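Malate dehydrogenase (Pyrococcus horikoshii, PDB 1V9N) catalyses the NAD-dependent interconversion of (S)-malate and oxaloacetate as a homodimeric, cytoplasmic enzyme of the LDH2/MDH2 oxidoreductase family. Local coordinates at residues Thr149-Leu154 and Gly166-Ala171. Residues are numbered along the deposited sequence; the frame is centred on the assembly and turned at random.
With NDP (NADPH dihydro-nicotinamide-adenine-dinucleotide phosphate), chain B.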
ATOM      1  N   THR A 149      -4.673  -1.444 -10.013  1.00 15.48           N
ATOM      2  CA  THR A 149      -4.905  -2.237 -11.208  1.00 16.15           C
ATOM      3  C   THR A 149      -3.717  -3.172 -11.401  1.00 16.86           C
ATOM      4  O   THR A 149      -2.588  -2.835 -11.046  1.00 17.89           O
ATOM      5  CB  THR A 149      -5.031  -1.347 -12.469  1.00 16.42           C
ATOM      6  OG1 THR A 149      -5.323  -2.169 -13.605  1.00 16.36           O
ATOM      7  CG2 THR A 149      -3.728  -0.585 -12.731  1.00 15.29           C
ATOM      8  N   ASN A 150      -3.968  -4.362 -11.934  1.00 16.98           N
ATOM      9  CA  ASN A 150      -2.872  -5.270 -12.191  1.00 16.98           C
ATOM     10  C   ASN A 150      -2.487  -5.018 -13.646  1.00 19.18           C
ATOM     11  O   ASN A 150      -3.056  -4.131 -14.299  1.00 19.03           O
ATOM     12  CB  ASN A 150      -3.280  -6.732 -11.940  1.00 15.73           C
ATOM     13  CG  ASN A 150      -4.433  -7.186 -12.800  1.00 15.83           C
ATOM     14  OD1 ASN A 150      -4.879  -6.476 -13.700  1.00 20.25           O
ATOM     15  ND2 ASN A 150      -4.920  -8.389 -12.535  1.00 18.38           N
ATOM     16  N   SER A 151      -1.518  -5.762 -14.159  1.00 19.64           N
ATOM     17  CA  SER A 151      -1.094  -5.547 -15.534  1.00 23.60           C
ATOM     18  C   SER A 151      -0.354  -6.750 -16.090  1.00 25.24           C
ATOM     19  O   SER A 151      -0.345  -7.823 -15.488  1.00 24.12           O
ATOM     20  CB  SER A 151      -0.193  -4.313 -15.608  1.00 24.53           C
ATOM     21  OG  SER A 151       0.997  -4.514 -14.860  1.00 28.02           O
ATOM     22  N   ARG A 152       0.265  -6.560 -17.250  1.00 26.74           N
ATOM     23  CA  ARG A 152       1.021  -7.625 -17.892  1.00 27.42           C
ATOM     24  C   ARG A 152       2.223  -7.960 -17.023  1.00 26.88           C
ATOM     25  O   ARG A 152       2.739  -7.100 -16.310  1.00 26.61           O
ATOM     26  CB  ARG A 152       1.504  -7.174 -19.275  1.00 29.27           C
ATOM     27  CG  ARG A 152       0.387  -6.795 -20.223  1.00 34.87           C
ATOM     28  CD  ARG A 152       0.911  -6.459 -21.617  1.00 40.03           C
ATOM     29  NE  ARG A 152       1.868  -5.356 -21.601  1.00 44.03           N
ATOM     30  CZ  ARG A 152       3.189  -5.506 -21.598  1.00 46.23           C
ATOM     31  NH1 ARG A 152       3.723  -6.723 -21.618  1.00 48.25           N
ATOM     32  NH2 ARG A 152       3.978  -4.439 -21.571  1.00 46.25           N
ATOM     33  N   PRO A 153       2.681  -9.219 -17.060  1.00 27.06           N
ATOM     34  CA  PRO A 153       3.843  -9.601 -16.251  1.00 27.29           C
ATOM     35  C   PRO A 153       5.102  -8.888 -16.743  1.00 27.54           C
ATOM     36  O   PRO A 153       5.474  -9.001 -17.913  1.00 27.19           O
ATOM     37  CB  PRO A 153       3.909 -11.117 -16.437  1.00 27.58           C
ATOM     38  CG  PRO A 153       3.331 -11.316 -17.812  1.00 27.75           C
ATOM     39  CD  PRO A 153       2.150 -10.375 -17.803  1.00 26.98           C
ATOM     40  N   LEU A 154       5.752  -8.152 -15.847  1.00 27.73           N
ATOM     41  CA  LEU A 154       6.955  -7.400 -16.192  1.00 27.53           C
ATOM     42  C   LEU A 154       7.977  -7.390 -15.062  1.00 28.44           C
ATOM     43  O   LEU A 154       9.135  -7.037 -15.277  1.00 29.23           O
ATOM     44  CB  LEU A 154       6.588  -5.948 -16.523  1.00 28.71           C
ATOM     45  CG  LEU A 154       5.796  -5.616 -17.791  1.00 28.76           C
ATOM     46  CD1 LEU A 154       4.932  -4.387 -17.552  1.00 30.27           C
ATOM     47  CD2 LEU A 154       6.753  -5.386 -18.943  1.00 28.97           C
ATOM     48  N   GLY A 166       3.017  -7.915 -12.065  1.00 22.31           N
ATOM     49  CA  GLY A 166       2.743  -6.700 -12.810  1.00 21.74           C
ATOM     50  C   GLY A 166       3.315  -5.488 -12.097  1.00 21.26           C
ATOM     51  O   GLY A 166       3.720  -5.581 -10.939  1.00 22.18           O
ATOM     52  N   THR A 167       3.365  -4.352 -12.784  1.00 21.20           N
ATOM     53  CA  THR A 167       3.876  -3.129 -12.184  1.00 20.89           C
ATOM     54  C   THR A 167       2.817  -2.556 -11.236  1.00 20.09           C
ATOM     55  O   THR A 167       3.033  -1.555 -10.549  1.00 19.78           O
ATOM     56  CB  THR A 167       4.276  -2.115 -13.267  1.00 20.04           C
ATOM     57  OG1 THR A 167       3.270  -2.070 -14.286  1.00 20.66           O
ATOM     58  CG2 THR A 167       5.606  -2.527 -13.893  1.00 18.96           C
ATOM     59  N   ASN A 168       1.675  -3.232 -11.229  1.00 17.82           N
ATOM     60  CA  ASN A 168       0.526  -2.951 -10.370  1.00 18.69           C
ATOM     61  C   ASN A 168       0.619  -1.712  -9.489  1.00 17.65           C
ATOM     62  O   ASN A 168       1.069  -1.778  -8.347  1.00 19.06           O
ATOM     63  CB  ASN A 168       0.285  -4.190  -9.513  1.00 17.41           C
ATOM     64  CG  ASN A 168       0.205  -5.451 -10.350  1.00 16.73           C
ATOM     65  OD1 ASN A 168       0.146  -5.381 -11.579  1.00 18.84           O
ATOM     66  ND2 ASN A 168       0.190  -6.604  -9.699  1.00 14.15           N
ATOM     67  N   PRO A 169       0.148  -0.568 -10.001  1.00 17.74           N
ATOM     68  CA  PRO A 169       0.198   0.682  -9.245  1.00 18.50           C
ATOM     69  C   PRO A 169      -0.837   0.805  -8.136  1.00 19.07           C
ATOM     70  O   PRO A 169      -1.823   0.061  -8.089  1.00 18.12           O
ATOM     71  CB  PRO A 169       0.006   1.736 -10.334  1.00 18.85           C
ATOM     72  CG  PRO A 169      -0.995   1.077 -11.233  1.00 18.84           C
ATOM     73  CD  PRO A 169      -0.477  -0.363 -11.321  1.00 15.99           C
ATOM     74  N   ILE A 170      -0.579   1.750  -7.239  1.00 17.86           N
ATOM     75  CA  ILE A 170      -1.456   2.061  -6.124  1.00 18.54           C
ATOM     76  C   ILE A 170      -1.606   3.573  -6.105  1.00 18.39           C
ATOM     77  O   ILE A 170      -0.615   4.298  -6.186  1.00 18.49           O
ATOM     78  CB  ILE A 170      -0.855   1.642  -4.771  1.00 21.37           C
ATOM     79  CG1 ILE A 170      -0.722   0.121  -4.703  1.00 22.51           C
ATOM     80  CG2 ILE A 170      -1.727   2.178  -3.638  1.00 22.49           C
ATOM     81  CD1 ILE A 170      -0.025  -0.378  -3.446  1.00 24.99           C
ATOM     82  N   ALA A 171      -2.841   4.051  -6.006  1.00 16.18           N
ATOM     83  CA  ALA A 171      -3.075   5.484  -5.967  1.00 15.61           C
ATOM     84  C   ALA A 171      -4.060   5.861  -4.868  1.00 15.75           C
ATOM     85  O   ALA A 171      -5.049   5.162  -4.644  1.00 14.35           O
ATOM     86  CB  ALA A 171      -3.597   5.968  -7.317  1.00 14.80           C
TER
HETATM   87  PA  NDP B 401       6.652   8.369  -9.946  1.00 27.15           P
HETATM   88  O1A NDP B 401       6.675   9.303 -11.045  1.00 29.38           O
HETATM   89  O2A NDP B 401       7.898   7.804  -9.318  1.00 28.04           O
HETATM   90  O5B NDP B 401       5.728   9.045  -8.771  1.00 28.10           O
HETATM   91  C5B NDP B 401       5.469   8.359  -7.532  1.00 26.61           C
HETATM   92  C4B NDP B 401       4.549   9.295  -6.726  1.00 25.06           C
HETATM   93  O4B NDP B 401       5.444  10.054  -5.893  1.00 26.29           O
HETATM   94  C3B NDP B 401       3.719  10.303  -7.472  1.00 25.38           C
HETATM   95  O3B NDP B 401       2.431  10.411  -6.794  1.00 21.60           O
HETATM   96  C2B NDP B 401       4.454  11.595  -7.419  1.00 23.71           C
HETATM   97  O2B NDP B 401       3.689  12.804  -7.559  1.00 23.34           O
HETATM   98  C1B NDP B 401       5.198  11.439  -6.129  1.00 25.55           C
HETATM   99  N9A NDP B 401       6.541  12.083  -6.090  1.00 29.54           N
HETATM  100  C8A NDP B 401       7.528  12.179  -7.112  1.00 29.06           C
HETATM  101  N7A NDP B 401       8.596  12.807  -6.678  1.00 30.72           N
HETATM  102  C5A NDP B 401       8.353  13.138  -5.376  1.00 30.65           C
HETATM  103  C6A NDP B 401       9.091  13.808  -4.349  1.00 31.23           C
HETATM  104  N6A NDP B 401      10.324  14.263  -4.595  1.00 31.29           N
HETATM  105  N1A NDP B 401       8.530  13.981  -3.101  1.00 30.98           N
HETATM  106  C2A NDP B 401       7.267  13.513  -2.837  1.00 29.37           C
HETATM  107  N3A NDP B 401       6.494  12.867  -3.735  1.00 28.90           N
HETATM  108  C4A NDP B 401       7.097  12.708  -4.998  1.00 30.06           C
HETATM  109  O3  NDP B 401       5.729   7.125 -10.207  1.00 29.05           O
HETATM  110  PN  NDP B 401       5.666   5.873 -11.180  1.00 28.90           P
HETATM  111  O1N NDP B 401       5.723   4.706 -10.306  1.00 27.75           O
HETATM  112  O2N NDP B 401       6.823   6.113 -12.109  1.00 31.25           O
HETATM  113  O5D NDP B 401       4.249   6.096 -11.869  1.00 27.80           O
HETATM  114  C5D NDP B 401       4.037   5.943 -13.301  1.00 29.72           C
HETATM  115  C4D NDP B 401       2.528   6.222 -13.668  1.00 28.48           C
HETATM  116  O4D NDP B 401       2.090   5.115 -14.436  1.00 29.86           O
HETATM  117  C3D NDP B 401       1.524   6.328 -12.493  1.00 27.84           C
HETATM  118  O3D NDP B 401       0.627   7.410 -12.773  1.00 27.28           O
HETATM  119  C2D NDP B 401       0.846   4.971 -12.415  1.00 27.69           C
HETATM  120  O2D NDP B 401      -0.456   5.071 -11.875  1.00 24.57           O
HETATM  121  C1D NDP B 401       0.906   4.522 -13.898  1.00 27.73           C
HETATM  122  N1N NDP B 401       0.982   3.049 -14.086  1.00 25.33           N
HETATM  123  C2N NDP B 401      -0.131   2.436 -14.727  1.00 24.99           C
HETATM  124  C3N NDP B 401      -0.061   0.995 -14.925  1.00 25.12           C
HETATM  125  C7N NDP B 401      -1.172   0.305 -15.588  1.00 24.05           C
HETATM  126  O7N NDP B 401      -1.183  -0.914 -15.798  1.00 24.91           O
HETATM  127  N7N NDP B 401      -2.263   1.002 -16.006  1.00 24.05           N
HETATM  128  C4N NDP B 401       1.105   0.304 -14.474  1.00 27.27           C
HETATM  129  C5N NDP B 401       2.177   0.923 -13.846  1.00 26.71           C
HETATM  130  C6N NDP B 401       2.124   2.302 -13.653  1.00 26.04           C
HETATM  131  P2B NDP B 401       3.557  13.658  -8.850  1.00 26.07           P
HETATM  132  O1X NDP B 401       3.655  15.030  -8.325  1.00 25.43           O
HETATM  133  O2X NDP B 401       2.229  13.410  -9.492  1.00 24.13           O
HETATM  134  O3X NDP B 401       4.698  13.328  -9.808  1.00 24.43           O
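N168 reaches across to the backbone of T149-S151, and each atom of its side chain has an identifiable neighbour. CB lies 3.5 Å from T149 O, the same oxygen that receives a CA-H...O contact from N168 CA (3.2 Å, 138° at the hydrogen). CG lies 3.6 Å from N150 CA, carried there by a chi1 of -51° that sets it opposite its own carbonyl carbon. OD1 comes within 3.1 Å of both N150 CA and S151 N, while ND2 points away from S151 into the interior, where it hydrogen-bonds S249 O, D253 OD2 and S265 OG. Replacing the amide by an alanine is likely to leave those three acceptors without their donor and to open a gap beside N150 CA. Next to it, S151 OG accepts a bent hydrogen bond from T167 N (3.2 Å, 137°). On the cofactor side, T149 CG2 backs P169 CG at 3.5 Å and borders the carboxamide nitrogen N7N, and P169 packs on the nicotinamide ring, CD 3.6 Å from C4N. T167 OG1 stands 3.2 Å from NADPH C4N, the carbon that carries the transferable hydride, and S151 CB borders the carboxamide oxygen O7N. The chemistry is divided accordingly: the serine hydroxyl bonds across and ND2 anchors N168, whereas P169 and the T167 hydroxyl meet the dihydronicotinamide, consistent with a role in positioning it for hydride transfer.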